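Long-range contacts in hypothetical protein (Bacteroides caccae, PDB 4M8R), which is of unknown function but joins an N-terminal Ig-like domain to a WD40-like domain of the beta-propeller clan: residues 150-155 with 166-171; 173-178 with 191-196. One frame throughout, in Å; residues are numbered along the deposited sequence.

Contact 1: residues 150-155 with 166-171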
# COMPACT_ATOMS: atom_id res chain seq x y z
N PRO A 150 -1.02 -32.42 -24.85
CA PRO A 150 -1.08 -33.57 -23.95
C PRO A 150 0.19 -33.78 -23.13
O PRO A 150 0.15 -34.47 -22.12
CB PRO A 150 -1.30 -34.75 -24.90
CG PRO A 150 -0.74 -34.30 -26.21
CD PRO A 150 -0.96 -32.82 -26.27
N ASP A 151 1.29 -33.17 -23.56
CA ASP A 151 2.57 -33.28 -22.87
C ASP A 151 2.79 -32.16 -21.84
O ASP A 151 3.92 -31.96 -21.37
CB ASP A 151 3.72 -33.27 -23.90
CG ASP A 151 3.71 -32.03 -24.80
OD1 ASP A 151 2.61 -31.50 -25.10
OD2 ASP A 151 4.80 -31.59 -25.22
N PHE A 152 1.72 -31.44 -21.48
CA PHE A 152 1.79 -30.32 -20.55
C PHE A 152 2.53 -30.73 -19.29
O PHE A 152 2.21 -31.74 -18.68
CB PHE A 152 0.37 -29.82 -20.21
CG PHE A 152 0.31 -28.41 -19.68
CD1 PHE A 152 1.07 -27.38 -20.23
CD2 PHE A 152 -0.58 -28.09 -18.66
CE1 PHE A 152 0.98 -26.09 -19.75
CE2 PHE A 152 -0.68 -26.79 -18.18
CZ PHE A 152 0.11 -25.79 -18.72
N ARG A 153 3.50 -29.91 -18.90
CA ARG A 153 4.55 -30.33 -17.99
C ARG A 153 4.94 -29.18 -17.07
O ARG A 153 4.80 -28.02 -17.44
CB ARG A 153 5.75 -30.72 -18.84
CG ARG A 153 6.75 -31.66 -18.21
CD ARG A 153 7.68 -32.20 -19.28
NE ARG A 153 8.42 -31.12 -19.94
CZ ARG A 153 9.74 -30.92 -19.87
NH1 ARG A 153 10.52 -31.74 -19.16
NH2 ARG A 153 10.29 -29.90 -20.51
N SER A 154 5.45 -29.50 -15.88
CA SER A 154 5.98 -28.50 -14.96
C SER A 154 4.92 -27.46 -14.64
O SER A 154 5.15 -26.25 -14.72
CB SER A 154 7.22 -27.83 -15.57
OG SER A 154 7.90 -27.05 -14.60
N VAL A 155 3.75 -27.95 -14.26
CA VAL A 155 2.57 -27.11 -14.15
C VAL A 155 2.57 -26.30 -12.86
O VAL A 155 2.75 -26.84 -11.78
CB VAL A 155 1.29 -27.95 -14.26
CG1 VAL A 155 0.06 -27.07 -14.17
CG2 VAL A 155 1.30 -28.73 -15.57
N GLY A 166 2.67 -23.81 -17.78
CA GLY A 166 3.50 -25.01 -17.89
C GLY A 166 4.20 -25.06 -19.23
O GLY A 166 4.04 -24.17 -20.06
N LEU A 167 4.98 -26.12 -19.45
CA LEU A 167 5.74 -26.28 -20.68
C LEU A 167 5.10 -27.34 -21.58
O LEU A 167 4.60 -28.35 -21.09
CB LEU A 167 7.17 -26.69 -20.37
CG LEU A 167 7.96 -25.74 -19.48
CD1 LEU A 167 9.33 -26.31 -19.18
CD2 LEU A 167 8.07 -24.36 -20.12
N ALA A 168 5.14 -27.09 -22.89
CA ALA A 168 4.65 -28.04 -23.88
C ALA A 168 5.40 -27.88 -25.20
O ALA A 168 5.96 -26.82 -25.49
CB ALA A 168 3.16 -27.85 -24.10
N GLU A 169 5.42 -28.95 -25.98
CA GLU A 169 6.11 -28.96 -27.27
C GLU A 169 5.36 -28.09 -28.26
O GLU A 169 4.14 -28.21 -28.40
CB GLU A 169 6.21 -30.38 -27.81
CG GLU A 169 7.10 -30.53 -29.04
CD GLU A 169 8.57 -30.75 -28.69
OE1 GLU A 169 9.03 -30.23 -27.64
OE2 GLU A 169 9.26 -31.44 -29.46
N GLU A 170 6.08 -27.21 -28.94
CA GLU A 170 5.51 -26.37 -29.98
C GLU A 170 6.62 -25.97 -30.95
O GLU A 170 7.64 -25.43 -30.52
CB GLU A 170 4.86 -25.12 -29.37
CG GLU A 170 4.05 -24.27 -30.35
CD GLU A 170 2.64 -24.79 -30.58
OE1 GLU A 170 2.43 -26.02 -30.56
OE2 GLU A 170 1.73 -23.96 -30.80
N ASN A 171 6.41 -26.25 -32.23
CA ASN A 171 7.41 -25.99 -33.26
C ASN A 171 8.76 -26.62 -32.93
O ASN A 171 9.81 -26.01 -33.12
CB ASN A 171 7.56 -24.48 -33.51
CG ASN A 171 6.26 -23.83 -33.95
OD1 ASN A 171 5.45 -24.44 -34.65
ND2 ASN A 171 6.06 -22.58 -33.55
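Asp151 and Glu169 meet through a side chain and a backbone amide. OD2 of Asp151 accepts the N-H of Glu169 at 2.8 Å, on the syn side of the carboxylate and 21° out of its plane. The positive chi1 of Asp151 (57°) sets CG between its own backbone N and carbonyl carbon, and from there the carboxylate reaches past Ala168, whose CB lies 3.8 Å from OD1. The Glu169 chain bends at chi2, and its carboxylate plane stands nearly at right angles to that of Asp151. With an alanine in place of Asp151, the N-H of Glu169 would probably lose its acceptor in this contact, and the loop would be less firmly tied to the strand.

Beyond this bond, Arg153 and Leu167 form an antiparallel hydrogen-bonded pair. Leu167 N gives a nearly straight bond to Arg153 O, 2.8 Å long. The return bond, Arg153 N to Leu167 O, is weak. Phe152 adds a CA-H...O contact to the same oxygen of Leu167.

The Phe152 ring leans obliquely on Gly166, with CE1 3.3 Å from Gly166 CA. Arg153 O also lies 3.3 Å from Gly166 CA. Ala168 CB lies at the ring edge, 4.4 Å from Phe152 CD1. On the face with Arg153 and Leu167, Leu167 CD1 lies 3.9 Å from Arg153 NH2. The guanidinium itself is held elsewhere, by Gln174 OE1 and by a salt bridge to Asp259.

This is the hairpin of strands 153-156 and 163-170 in a four-stranded antiparallel sheet, consistent with a propeller blade. Within this chain, strand 153-156 is an outer strand of that sheet. Trp186 meets the Phe152 ring edge-to-face, and strand 173-180 flanks 163-170 on its other side.

Contact 2: residues 173-178 with 191-196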
# COMPACT_ATOMS: atom_id res chain seq x y z
N VAL A 173 10.20 -27.38 -30.06
CA VAL A 173 10.87 -27.04 -28.80
C VAL A 173 9.88 -26.87 -27.65
O VAL A 173 8.68 -26.74 -27.86
CB VAL A 173 11.71 -25.74 -28.92
CG1 VAL A 173 12.87 -25.94 -29.89
CG2 VAL A 173 10.85 -24.55 -29.33
N GLN A 174 10.43 -26.87 -26.44
CA GLN A 174 9.65 -26.64 -25.23
C GLN A 174 9.37 -25.15 -25.06
O GLN A 174 10.30 -24.33 -25.11
CB GLN A 174 10.39 -27.19 -24.00
CG GLN A 174 10.43 -28.71 -23.91
CD GLN A 174 9.06 -29.30 -23.61
OE1 GLN A 174 8.47 -29.04 -22.56
NE2 GLN A 174 8.54 -30.11 -24.53
N GLN A 175 8.10 -24.81 -24.87
CA GLN A 175 7.66 -23.42 -24.73
C GLN A 175 6.61 -23.27 -23.64
O GLN A 175 5.86 -24.21 -23.36
CB GLN A 175 7.07 -22.92 -26.04
CG GLN A 175 8.03 -22.97 -27.21
CD GLN A 175 7.61 -22.02 -28.32
OE1 GLN A 175 7.45 -20.82 -28.10
NE2 GLN A 175 7.44 -22.56 -29.53
N PRO A 176 6.54 -22.09 -23.01
CA PRO A 176 5.56 -21.85 -21.97
C PRO A 176 4.17 -21.51 -22.52
O PRO A 176 4.06 -20.72 -23.46
CB PRO A 176 6.14 -20.67 -21.20
CG PRO A 176 6.94 -19.93 -22.21
CD PRO A 176 7.50 -20.98 -23.12
N PHE A 177 3.15 -22.10 -21.90
CA PHE A 177 1.75 -21.82 -22.21
C PHE A 177 0.95 -21.55 -20.95
O PHE A 177 1.28 -22.03 -19.88
CB PHE A 177 1.13 -23.02 -22.92
CG PHE A 177 1.65 -23.21 -24.30
CD1 PHE A 177 1.02 -22.60 -25.38
CD2 PHE A 177 2.76 -24.00 -24.53
CE1 PHE A 177 1.49 -22.78 -26.66
CE2 PHE A 177 3.24 -24.18 -25.81
CZ PHE A 177 2.60 -23.57 -26.88
N PHE A 178 -0.13 -20.79 -21.12
CA PHE A 178 -1.10 -20.55 -20.06
C PHE A 178 -2.43 -21.16 -20.47
O PHE A 178 -2.96 -20.84 -21.53
CB PHE A 178 -1.27 -19.05 -19.84
CG PHE A 178 -2.37 -18.68 -18.87
CD1 PHE A 178 -2.21 -18.86 -17.51
CD2 PHE A 178 -3.56 -18.14 -19.33
CE1 PHE A 178 -3.21 -18.53 -16.62
CE2 PHE A 178 -4.57 -17.80 -18.45
CZ PHE A 178 -4.40 -17.99 -17.09
N PHE A 191 7.20 -14.86 -27.09
CA PHE A 191 7.08 -14.32 -28.43
C PHE A 191 7.86 -15.17 -29.43
O PHE A 191 7.32 -15.56 -30.46
CB PHE A 191 7.55 -12.86 -28.49
CG PHE A 191 7.22 -12.19 -29.79
CD1 PHE A 191 5.93 -11.75 -30.05
CD2 PHE A 191 8.19 -12.03 -30.77
CE1 PHE A 191 5.63 -11.15 -31.25
CE2 PHE A 191 7.89 -11.43 -31.98
CZ PHE A 191 6.61 -10.99 -32.22
N TYR A 192 9.12 -15.45 -29.12
CA TYR A 192 9.95 -16.26 -30.01
C TYR A 192 9.87 -17.74 -29.66
O TYR A 192 9.50 -18.11 -28.55
CB TYR A 192 11.41 -15.79 -29.96
CG TYR A 192 11.66 -14.42 -30.58
CD1 TYR A 192 11.38 -14.18 -31.92
CD2 TYR A 192 12.19 -13.39 -29.82
CE1 TYR A 192 11.61 -12.93 -32.48
CE2 TYR A 192 12.42 -12.14 -30.37
CZ TYR A 192 12.13 -11.91 -31.70
OH TYR A 192 12.36 -10.67 -32.23
N ASP A 193 10.23 -18.57 -30.62
CA ASP A 193 10.21 -20.02 -30.47
C ASP A 193 11.57 -20.51 -29.95
O ASP A 193 12.29 -21.21 -30.65
CB ASP A 193 9.87 -20.69 -31.80
CG ASP A 193 8.48 -20.32 -32.30
OD1 ASP A 193 7.49 -20.70 -31.63
OD2 ASP A 193 8.38 -19.66 -33.35
N TYR A 194 11.90 -20.13 -28.72
CA TYR A 194 13.16 -20.54 -28.10
C TYR A 194 12.89 -21.68 -27.14
O TYR A 194 11.91 -21.66 -26.40
CB TYR A 194 13.82 -19.37 -27.37
CG TYR A 194 14.25 -18.19 -28.25
CD1 TYR A 194 14.60 -18.37 -29.59
CD2 TYR A 194 14.34 -16.90 -27.72
CE1 TYR A 194 15.00 -17.30 -30.38
CE2 TYR A 194 14.74 -15.82 -28.51
CZ TYR A 194 15.07 -16.03 -29.84
OH TYR A 194 15.47 -14.98 -30.64
N ASN A 195 13.76 -22.69 -27.14
CA ASN A 195 13.60 -23.84 -26.26
C ASN A 195 13.72 -23.42 -24.81
O ASN A 195 14.59 -22.62 -24.45
CB ASN A 195 14.64 -24.91 -26.59
CG ASN A 195 14.39 -26.21 -25.83
OD1 ASN A 195 13.30 -26.77 -25.87
ND2 ASN A 195 15.41 -26.68 -25.13
N THR A 196 12.86 -23.98 -23.97
CA THR A 196 12.78 -23.62 -22.57
C THR A 196 13.25 -24.77 -21.68
O THR A 196 12.63 -25.83 -21.64
CB THR A 196 11.33 -23.25 -22.21
OG1 THR A 196 10.83 -22.31 -23.17
CG2 THR A 196 11.24 -22.65 -20.81
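Gln175 reaches from strand 173-178 to the loop 191-196, which leaves one four-stranded antiparallel sheet of the WD40-like domain and enters the next sheet at Thr196. The loop thus connects two sheets, consistent with the propeller fold of this family. CB of Gln175 starts away from the loop. CG lies anti to the carbonyl carbon (chi1 -60°) and the chain is extended beyond it, which brings the amide back to the loop. CG comes within 4.2 Å of Tyr194 O. CD lies 3.6 Å from Asp193 OD1. At the tip, OE1 lies 3.4 Å from Tyr192 O; both are acceptors, so this is no hydrogen bond. NE2 donates to Asp193 OD1 at 2.8 Å, and that oxygen receives it on its anti lone pair. The amide and carboxylate planes are turned almost perpendicular. NE2 also bonds Glu170 O, and OD1 also takes a bond from Asn171, so the turn before the strand shares this grip. Asp193 is the centre of an inverse gamma turn.

The backbone of Gln174 is held at both its N and its O. Its N-H points to Asn195 OD1 at 2.9 Å, in the carbonyl plane of that amide. Asn195 CB packs on Val173 CB beside this bond.

Farther out, Phe93 of a second subunit and Phe191 form an edge-to-face pair. Within the loop, Tyr192 CB sits over the centre of the Tyr194 ring.

Gln174 O receives two donors from one residue. Thr196 N gives a weak bond, and Thr196 OG1 binds at 2.9 Å from above the carbonyl plane, 39° out of it.

How the contacts relate
Both contacts meet in one four-stranded sheet, their centres about 9 Å apart. Contact 1 is the more buried, with five of nine touching residues buried against three in contact 2. Contact 1 joins two strands of that sheet. Contact 2 ties the next strand to the loop that leaves for another sheet. Backbone pairing and a buried phenylalanine therefore mark contact 1; in contact 2 Asn195 and Thr196 side chains bind backbone, and the Gln175 amide binds a carboxylate. The two are stitched together by Gly166 O and Phe177 N. Leu167 of contact 1 also packs on Thr196 of contact 2. Glu169 in the first and Asp193 in the second are exposed, and only contact 2 touches another subunit.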